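Local coordinates for protein NADPH-dependent aldehyde reductase YqhD (Escherichia coli, PDB 4QGS) that reduces a broad range of short-chain aldehydes to alcohols with NADPH, using one catalytic zinc ion per subunit and working as a homodimer, at residues A[209-214]-A[316-321]; A[217-222]-A[270-275]. One frame throughout, in Å; residues are numbered along the deposited sequence. Where two conformers were deposited one is given.

Interaction 1. Residues A[209-214]-A[316-321]. With ZN (zinc ion), chain B.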
ATOM      1  N   HIS A 209      -2.601  -6.158  -4.356  1.00 14.33           N
ATOM      2  CA  HIS A 209      -2.820  -6.399  -2.921  1.00 15.19           C
ATOM      3  C   HIS A 209      -4.036  -7.298  -2.711  1.00 17.63           C
ATOM      4  O   HIS A 209      -4.024  -8.164  -1.830  1.00 16.75           O
ATOM      5  CB  HIS A 209      -2.985  -5.090  -2.141  1.00 17.73           C
ATOM      6  CG  HIS A 209      -1.685  -4.445  -1.772  1.00 19.99           C
ATOM      7  ND1 HIS A 209      -1.254  -4.322  -0.469  1.00 20.37           N
ATOM      8  CD2 HIS A 209      -0.704  -3.912  -2.545  1.00 17.99           C
ATOM      9  CE1 HIS A 209      -0.074  -3.723  -0.452  1.00 21.45           C
ATOM     10  NE2 HIS A 209       0.281  -3.465  -1.697  1.00 19.47           N
ATOM     11  N   THR A 210      -5.064  -7.106  -3.533  1.00 15.66           N
ATOM     12  CA  THR A 210      -6.273  -7.921  -3.435  1.00 15.73           C
ATOM     13  C   THR A 210      -5.978  -9.374  -3.815  1.00 18.70           C
ATOM     14  O   THR A 210      -6.319 -10.288  -3.064  1.00 16.78           O
ATOM     15  CB  THR A 210      -7.391  -7.369  -4.311  1.00 14.01           C
ATOM     16  OG1 THR A 210      -7.637  -6.004  -3.939  1.00 16.84           O
ATOM     17  CG2 THR A 210      -8.698  -8.206  -4.118  1.00 15.54           C
ATOM     18  N   VAL A 211      -5.332  -9.610  -4.958  1.00 15.40           N
ATOM     19  CA  VAL A 211      -5.127 -11.015  -5.360  1.00 16.23           C
ATOM     20  C   VAL A 211      -4.057 -11.725  -4.527  1.00 17.27           C
ATOM     21  O   VAL A 211      -4.006 -12.958  -4.514  1.00 16.16           O
ATOM     22  CB  VAL A 211      -4.761 -11.151  -6.864  1.00 15.99           C
ATOM     23  CG1 VAL A 211      -5.879 -10.598  -7.748  1.00 19.44           C
ATOM     24  CG2 VAL A 211      -3.426 -10.465  -7.163  1.00 17.56           C
ATOM     25  N   GLU A 212      -3.217 -10.972  -3.818  1.00 15.57           N
ATOM     26  CA  GLU A 212      -2.252 -11.572  -2.890  1.00 14.53           C
ATOM     27  C   GLU A 212      -2.980 -12.292  -1.761  1.00 15.86           C
ATOM     28  O   GLU A 212      -2.408 -13.156  -1.101  1.00 19.44           O
ATOM     29  CB  GLU A 212      -1.327 -10.523  -2.282  1.00 16.00           C
ATOM     30  CG  GLU A 212      -0.352  -9.871  -3.273  1.00 13.79           C
ATOM     31  CD  GLU A 212       0.938 -10.661  -3.495  1.00 20.41           C
ATOM     32  OE1 GLU A 212       0.918 -11.917  -3.488  1.00 19.08           O
ATOM     33  OE2 GLU A 212       1.988 -10.007  -3.670  1.00 16.99           O
ATOM     34  N   GLN A 213      -4.233 -11.898  -1.555  1.00 17.55           N
ATOM     35  CA  GLN A 213      -5.053 -12.413  -0.459  1.00 17.66           C
ATOM     36  C   GLN A 213      -6.259 -13.211  -0.944  1.00 20.18           C
ATOM     37  O   GLN A 213      -7.130 -13.597  -0.145  1.00 23.28           O
ATOM     38  CB  GLN A 213      -5.519 -11.252   0.418  1.00 19.18           C
ATOM     39  CG  GLN A 213      -4.373 -10.403   0.982  1.00 19.94           C
ATOM     40  CD  GLN A 213      -4.868  -9.148   1.683  1.00 24.05           C
ATOM     41  OE1 GLN A 213      -5.214  -9.182   2.863  1.00 25.61           O
ATOM     42  NE2 GLN A 213      -4.878  -8.023   0.967  1.00 23.03           N
ATOM     43  N   TYR A 214      -6.318 -13.478  -2.241  1.00 16.39           N
ATOM     44  CA  TYR A 214      -7.499 -14.111  -2.819  1.00 19.16           C
ATOM     45  C   TYR A 214      -7.139 -15.212  -3.821  1.00 18.90           C
ATOM     46  O   TYR A 214      -7.743 -16.281  -3.808  1.00 19.53           O
ATOM     47  CB  TYR A 214      -8.401 -13.047  -3.476  1.00 18.60           C
ATOM     48  CG  TYR A 214      -9.449 -13.601  -4.417  1.00 16.85           C
ATOM     49  CD1 TYR A 214     -10.546 -14.322  -3.931  1.00 15.70           C
ATOM     50  CD2 TYR A 214      -9.343 -13.416  -5.792  1.00 19.16           C
ATOM     51  CE1 TYR A 214     -11.498 -14.833  -4.799  1.00 17.28           C
ATOM     52  CE2 TYR A 214     -10.291 -13.923  -6.669  1.00 16.17           C
ATOM     53  CZ  TYR A 214     -11.364 -14.644  -6.155  1.00 16.35           C
ATOM     54  OH  TYR A 214     -12.304 -15.150  -7.015  1.00 19.06           O
ATOM     55  N   LEU A 316      -9.272 -20.511 -11.264  1.00 17.96           N
ATOM     56  CA  LEU A 316     -10.499 -20.777 -12.001  1.00 17.62           C
ATOM     57  C   LEU A 316     -11.676 -19.973 -11.450  1.00 19.60           C
ATOM     58  O   LEU A 316     -12.546 -19.518 -12.201  1.00 22.05           O
ATOM     59  CB  LEU A 316     -10.829 -22.282 -11.953  1.00 20.88           C
ATOM     60  CG  LEU A 316      -9.853 -23.159 -12.734  1.00 21.06           C
ATOM     61  CD1 LEU A 316     -10.082 -24.628 -12.370  1.00 23.53           C
ATOM     62  CD2 LEU A 316     -10.030 -22.949 -14.217  1.00 26.76           C
ATOM     63  N   GLN A 317     -11.708 -19.801 -10.133  1.00 19.35           N
ATOM     64  CA  GLN A 317     -12.764 -19.000  -9.516  1.00 19.79           C
ATOM     65  C   GLN A 317     -12.623 -17.541  -9.945  1.00 21.26           C
ATOM     66  O   GLN A 317     -13.599 -16.879 -10.284  1.00 19.19           O
ATOM     67  CB  GLN A 317     -12.736 -19.117  -7.984  1.00 17.87           C
ATOM     68  CG  GLN A 317     -13.896 -18.365  -7.303  1.00 21.25           C
ATOM     69  CD  GLN A 317     -14.042 -18.703  -5.827  1.00 19.98           C
ATOM     70  OE1 GLN A 317     -13.621 -19.769  -5.379  1.00 22.67           O
ATOM     71  NE2 GLN A 317     -14.635 -17.789  -5.062  1.00 18.36           N
ATOM     72  N   TYR A 318     -11.386 -17.056  -9.932  1.00 16.98           N
ATOM     73  CA  TYR A 318     -11.061 -15.708 -10.376  1.00 16.78           C
ATOM     74  C   TYR A 318     -11.480 -15.514 -11.827  1.00 15.95           C
ATOM     75  O   TYR A 318     -12.104 -14.508 -12.174  1.00 17.38           O
ATOM     76  CB  TYR A 318      -9.558 -15.472 -10.174  1.00 18.74           C
ATOM     77  CG  TYR A 318      -8.929 -14.272 -10.854  1.00 18.12           C
ATOM     78  CD1 TYR A 318      -9.097 -12.994 -10.343  1.00 18.88           C
ATOM     79  CD2 TYR A 318      -8.098 -14.435 -11.956  1.00 22.25           C
ATOM     80  CE1 TYR A 318      -8.484 -11.887 -10.940  1.00 20.87           C
ATOM     81  CE2 TYR A 318      -7.473 -13.334 -12.566  1.00 19.96           C
ATOM     82  CZ  TYR A 318      -7.682 -12.066 -12.053  1.00 20.49           C
ATOM     83  OH  TYR A 318      -7.077 -10.975 -12.638  1.00 19.38           O
ATOM     84  N   ALA A 319     -11.180 -16.499 -12.666  1.00 19.69           N
ATOM     85  CA  ALA A 319     -11.492 -16.405 -14.092  1.00 20.95           C
ATOM     86  C   ALA A 319     -12.991 -16.272 -14.316  1.00 20.44           C
ATOM     87  O   ALA A 319     -13.438 -15.455 -15.114  1.00 22.74           O
ATOM     88  CB  ALA A 319     -10.957 -17.604 -14.833  1.00 21.10           C
ATOM     89  N   GLU A 320     -13.767 -17.071 -13.592  1.00 18.83           N
ATOM     90  CA  GLU A 320     -15.217 -17.037 -13.714  1.00 20.04           C
ATOM     91  C   GLU A 320     -15.844 -15.793 -13.070  1.00 20.19           C
ATOM     92  O   GLU A 320     -16.628 -15.080 -13.710  1.00 22.10           O
ATOM     93  CB  GLU A 320     -15.806 -18.311 -13.089  1.00 24.29           C
ATOM     94  CG  GLU A 320     -17.304 -18.434 -13.214  1.00 27.85           C
ATOM     95  CD  GLU A 320     -17.796 -19.796 -12.757  1.00 41.34           C
ATOM     96  OE1 GLU A 320     -17.226 -20.813 -13.203  1.00 40.58           O
ATOM     97  OE2 GLU A 320     -18.739 -19.849 -11.946  1.00 52.34           O
ATOM     98  N   ARG A 321     -15.482 -15.517 -11.819  1.00 19.33           N
ATOM     99  CA  ARG A 321     -16.136 -14.466 -11.032  1.00 18.80           C
ATOM    100  C   ARG A 321     -15.716 -13.059 -11.437  1.00 21.07           C
ATOM    101  O   ARG A 321     -16.519 -12.134 -11.388  1.00 20.23           O
ATOM    102  CB  ARG A 321     -15.847 -14.647  -9.539  1.00 18.33           C
ATOM    103  CG  ARG A 321     -16.442 -15.921  -8.903  1.00 18.45           C
ATOM    104  CD  ARG A 321     -17.870 -15.704  -8.452  1.00 20.95           C
ATOM    105  NE  ARG A 321     -18.440 -16.932  -7.887  1.00 22.63           N
ATOM    106  CZ  ARG A 321     -18.404 -17.252  -6.598  1.00 23.52           C
ATOM    107  NH1 ARG A 321     -17.819 -16.448  -5.726  1.00 17.92           N
ATOM    108  NH2 ARG A 321     -18.959 -18.393  -6.175  1.00 21.72           N
TER
HETATM  109 ZN    ZN B 401       2.001  -2.947  -2.726  1.00 22.30          ZN
HETATM  110  O   HOH W   1       3.051  -2.855  -0.914  1.00 26.32           O
HETATM  111  O   HOH W   2       1.676  -0.962  -1.961  1.00 27.91           O
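Tyr-214 and Tyr-318 form the closest backbone approach, their CA atoms 8.5 Å apart, so side chains span the gap between the turn after helix 196-211 and helix 312-323. With CG anti to the backbone N (chi1 164°), the Tyr-214 ring is carried out to that helix. Its CE2 atom lies 3.9 Å from Tyr-318 CB, and Tyr-318 CD1 lies at the ring edge, in its plane. Beyond it, Tyr-214 OH sits 3.6 Å from Gln-317 CG, and the Gln-317 amide, whose strongest polar partner is Glu-229, stands nearly perpendicular to the ring (85°). That hydroxyl is hydrogen-bonded to Glu-229, whose carboxylate also forms a salt bridge with Arg-321. A phenylalanine in place of Tyr-214 would probably leave Glu-229 without its hydroxyl partner. Val-211 CG1 adds a looser contact, 4.3 Å from Tyr-318 CE1.

At the other end of 209-214, His-209 NE2 binds zinc at 2.1 Å, along with two waters, Asp-205, His-278 and His-292. Gln-213 NE2 donates to His-209 O in a nearly straight bond (177°) from above the carbonyl plane, bracing the turn just behind this ligand. Helix 222-244 borders Thr-210 and Tyr-214, helix 292-306 packs on Val-211, and helix 330-347 meets Leu-316 and Ala-319.

Interaction 2. Residues A[217-222]-A[270-275]; sequences KPVDAK and GVPQDW
The forked end of Val-219 meets the CG-CD side of the Pro-272 ring, on which the fit between the two loops centres. In one of its two conformers, both methyls of Val-219 rest against the proline ring: CG1 is 3.8 Å from Pro-272 CG, while CG2 lies 4.0 Å from Pro-272 CD. The ring is thus the principal bump, received in a shallow hollow walled by the carbonyl and aliphatic side chain of Lys-217 and the fork of Val-219. Lys-217 O approaches Pro-272 CG at 4.0 Å. A bend at chi3 (-53°) brings Lys-217 CE to 4.1 Å from Pro-272 CB, and NZ continues to a weak hydrogen bond with Asn-382.

A second bump from the same loop is Val-271. Its CG1, anti to its own carbonyl carbon (chi1 -64°), comes within 3.5 Å of Ala-221 CB, the tightest approach between the segments. It enters the notch between Ala-221 and Val-219, 4.1 Å from Val-219 CG2 in the same conformer, the two valines crossing at about a right angle. The contacts are wholly apolar or van der Waals and bury 210 Å².

Farther along 270-275, Trp-275 NE1 donates to Gln-273 OE1 at 2.8 Å, in the carbonyl plane and on a lone pair. The indole reaches the catalytic site, edge-to-face with the zinc ligands His-209 and His-278, whereas the Val-271 side chain stays about 12 Å from that of His-209. The whole joins two interhelical loops, one leading into helix 222-244 and the other into helix 276-288, at the surface of the all-helical C-terminal part of an iron-containing alcohol dehydrogenase.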
ATOM      1  N   LYS A 217      -5.637 -20.323  -2.125  1.00 18.15           N
ATOM      2  CA  LYS A 217      -6.189 -21.668  -1.926  1.00 23.71           C
ATOM      3  C   LYS A 217      -7.619 -21.554  -1.436  1.00 20.36           C
ATOM      4  O   LYS A 217      -7.909 -20.695  -0.612  1.00 24.75           O
ATOM      5  CB  LYS A 217      -5.365 -22.467  -0.906  1.00 24.06           C
ATOM      6  CG  LYS A 217      -4.042 -22.978  -1.413  1.00 33.11           C
ATOM      7  CD  LYS A 217      -3.238 -23.635  -0.293  1.00 42.64           C
ATOM      8  CE  LYS A 217      -3.091 -22.712   0.911  1.00 34.22           C
ATOM      9  NZ  LYS A 217      -2.254 -23.318   1.979  1.00 49.50           N
ATOM     10  N   PRO A 218      -8.512 -22.439  -1.909  1.00 23.18           N
ATOM     11  CA  PRO A 218      -9.905 -22.354  -1.456  1.00 22.02           C
ATOM     12  C   PRO A 218     -10.066 -22.819  -0.012  1.00 25.40           C
ATOM     13  O   PRO A 218      -9.610 -23.905   0.348  1.00 24.41           O
ATOM     14  CB  PRO A 218     -10.643 -23.275  -2.427  1.00 21.57           C
ATOM     15  CG  PRO A 218      -9.619 -24.288  -2.825  1.00 25.91           C
ATOM     16  CD  PRO A 218      -8.306 -23.547  -2.860  1.00 20.06           C
ATOM     17  N   VAL A 219     -10.677 -21.981   0.819  1.00 20.22           N
ATOM     18  CA  VAL A 219     -10.946 -22.341   2.206  0.84 19.87           C
ATOM     19  C   VAL A 219     -12.407 -22.078   2.558  1.00 17.47           C
ATOM     20  O   VAL A 219     -12.772 -22.028   3.723  1.00 21.67           O
ATOM     21  CB  VAL A 219     -10.036 -21.578   3.201  0.84 20.41           C
ATOM     22  CG1 VAL A 219      -8.575 -21.958   2.995  0.84 21.47           C
ATOM     23  CG2 VAL A 219     -10.227 -20.064   3.082  0.84 21.81           C
ATOM     24  N   ASP A 220     -13.240 -21.922   1.530  1.00 18.71           N
ATOM     25  CA  ASP A 220     -14.679 -21.643   1.677  1.00 20.20           C
ATOM     26  C   ASP A 220     -14.953 -20.441   2.585  1.00 20.23           C
ATOM     27  O   ASP A 220     -15.860 -20.470   3.428  1.00 20.13           O
ATOM     28  CB  ASP A 220     -15.428 -22.878   2.214  1.00 19.20           C
ATOM     29  CG  ASP A 220     -16.935 -22.791   1.997  1.00 22.00           C
ATOM     30  OD1 ASP A 220     -17.375 -21.953   1.179  1.00 20.62           O
ATOM     31  OD2 ASP A 220     -17.691 -23.567   2.637  1.00 24.63           O
ATOM     32  N   ALA A 221     -14.156 -19.394   2.419  1.00 18.64           N
ATOM     33  CA  ALA A 221     -14.404 -18.115   3.066  1.00 19.07           C
ATOM     34  C   ALA A 221     -15.203 -17.249   2.095  1.00 20.05           C
ATOM     35  O   ALA A 221     -14.634 -16.436   1.365  1.00 19.40           O
ATOM     36  CB  ALA A 221     -13.104 -17.447   3.449  1.00 18.86           C
ATOM     37  N   LYS A 222     -16.518 -17.448   2.061  1.00 16.62           N
ATOM     38  CA  LYS A 222     -17.344 -16.874   1.002  1.00 18.09           C
ATOM     39  C   LYS A 222     -17.392 -15.351   1.011  1.00 17.67           C
ATOM     40  O   LYS A 222     -17.354 -14.728  -0.053  1.00 17.57           O
ATOM     41  CB  LYS A 222     -18.783 -17.416   1.076  1.00 15.87           C
ATOM     42  CG  LYS A 222     -18.905 -18.890   0.671  1.00 20.03           C
ATOM     43  CD  LYS A 222     -20.381 -19.291   0.504  1.00 20.67           C
ATOM     44  CE  LYS A 222     -20.536 -20.705  -0.033  1.00 23.12           C
ATOM     45  NZ  LYS A 222     -19.991 -21.753   0.875  1.00 21.09           N
ATOM     46  N   GLY A 270      -8.586 -14.274   7.959  1.00 21.05           N
ATOM     47  CA  GLY A 270      -8.955 -15.680   7.981  1.00 27.51           C
ATOM     48  C   GLY A 270      -8.745 -16.468   6.697  1.00 27.79           C
ATOM     49  O   GLY A 270      -9.310 -17.562   6.545  1.00 29.38           O
ATOM     50  N   VAL A 271      -7.939 -15.935   5.778  1.00 21.53           N
ATOM     51  CA  VAL A 271      -7.677 -16.614   4.517  1.00 23.31           C
ATOM     52  C   VAL A 271      -6.173 -16.684   4.246  1.00 20.40           C
ATOM     53  O   VAL A 271      -5.406 -15.893   4.803  1.00 19.34           O
ATOM     54  CB  VAL A 271      -8.388 -15.919   3.344  1.00 20.52           C
ATOM     55  CG1 VAL A 271      -9.915 -15.994   3.537  1.00 22.96           C
ATOM     56  CG2 VAL A 271      -7.948 -14.486   3.228  1.00 19.70           C
ATOM     57  N   PRO A 272      -5.750 -17.642   3.407  1.00 20.41           N
ATOM     58  CA  PRO A 272      -4.317 -17.764   3.106  1.00 19.71           C
ATOM     59  C   PRO A 272      -3.825 -16.523   2.403  1.00 21.19           C
ATOM     60  O   PRO A 272      -4.590 -15.888   1.670  1.00 22.42           O
ATOM     61  CB  PRO A 272      -4.242 -18.983   2.175  1.00 22.24           C
ATOM     62  CG  PRO A 272      -5.519 -19.725   2.403  1.00 24.62           C
ATOM     63  CD  PRO A 272      -6.540 -18.683   2.730  1.00 22.89           C
ATOM     64  N   GLN A 273      -2.580 -16.147   2.647  1.00 18.96           N
ATOM     65  CA  GLN A 273      -2.037 -14.985   1.948  1.00 19.60           C
ATOM     66  C   GLN A 273      -0.714 -15.338   1.324  1.00 18.49           C
ATOM     67  O   GLN A 273       0.056 -16.111   1.878  1.00 18.57           O
ATOM     68  CB  GLN A 273      -1.896 -13.805   2.899  1.00 18.96           C
ATOM     69  CG  GLN A 273      -3.257 -13.347   3.459  1.00 22.81           C
ATOM     70  CD  GLN A 273      -3.177 -12.087   4.272  1.00 25.26           C
ATOM     71  OE1 GLN A 273      -2.219 -11.323   4.168  1.00 23.47           O
ATOM     72  NE2 GLN A 273      -4.192 -11.858   5.102  1.00 27.68           N
ATOM     73  N   ASP A 274      -0.454 -14.743   0.165  1.00 18.06           N
ATOM     74  CA  ASP A 274       0.690 -15.103  -0.656  1.00 17.33           C
ATOM     75  C   ASP A 274       1.841 -14.133  -0.375  1.00 18.65           C
ATOM     76  O   ASP A 274       2.696 -14.402   0.467  1.00 19.81           O
ATOM     77  CB  ASP A 274       0.259 -15.093  -2.129  1.00 16.37           C
ATOM     78  CG  ASP A 274       1.366 -15.534  -3.087  1.00 17.95           C
ATOM     79  OD1 ASP A 274       2.525 -15.641  -2.662  1.00 17.76           O
ATOM     80  OD2 ASP A 274       1.047 -15.755  -4.274  1.00 19.84           O
ATOM     81  N   TRP A 275       1.822 -13.006  -1.092  1.00 16.63           N
ATOM     82  CA  TRP A 275       2.782 -11.894  -1.002  1.00 20.09           C
ATOM     83  C   TRP A 275       4.103 -12.183  -1.691  1.00 19.61           C
ATOM     84  O   TRP A 275       5.000 -11.353  -1.639  1.00 16.28           O
ATOM     85  CB  TRP A 275       3.030 -11.468   0.449  1.00 18.15           C
ATOM     86  CG  TRP A 275       1.749 -10.983   1.068  1.00 16.19           C
ATOM     87  CD1 TRP A 275       1.016 -11.615   2.032  1.00 17.66           C
ATOM     88  CD2 TRP A 275       1.015  -9.811   0.705  1.00 15.44           C
ATOM     89  NE1 TRP A 275      -0.123 -10.888   2.312  1.00 20.15           N
ATOM     90  CE2 TRP A 275      -0.143  -9.776   1.508  1.00 18.33           C
ATOM     91  CE3 TRP A 275       1.233  -8.772  -0.211  1.00 18.23           C
ATOM     92  CZ2 TRP A 275      -1.080  -8.754   1.422  1.00 18.69           C
ATOM     93  CZ3 TRP A 275       0.302  -7.761  -0.300  1.00 16.16           C
ATOM     94  CH2 TRP A 275      -0.839  -7.755   0.520  1.00 20.05           C
TER

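Interaction 2 is nested within interaction 1 along the chain: 209-214 comes first, then 217-222, 270-275 and finally 316-321. Their centres are 10 Å apart, on the same side of the chain's centre, and all four segments belong to the helical C-terminal family region. The direct join is between 209-214 and 270-275. Glu-212 OE1 lies 2.8 Å from Trp-275 N, and Glu-212 O lies 2.8 Å from Asp-274 N, both probable hydrogen bonds; His-209 ND1 packs 3.6 Å from Trp-275 CH2. Because Glu-212 OE2 is also hydrogen-bonded to ND1 of the zinc ligand His-278, this join ties the turn after helix 196-211 and the start of helix 276-288 to the catalytic metal site.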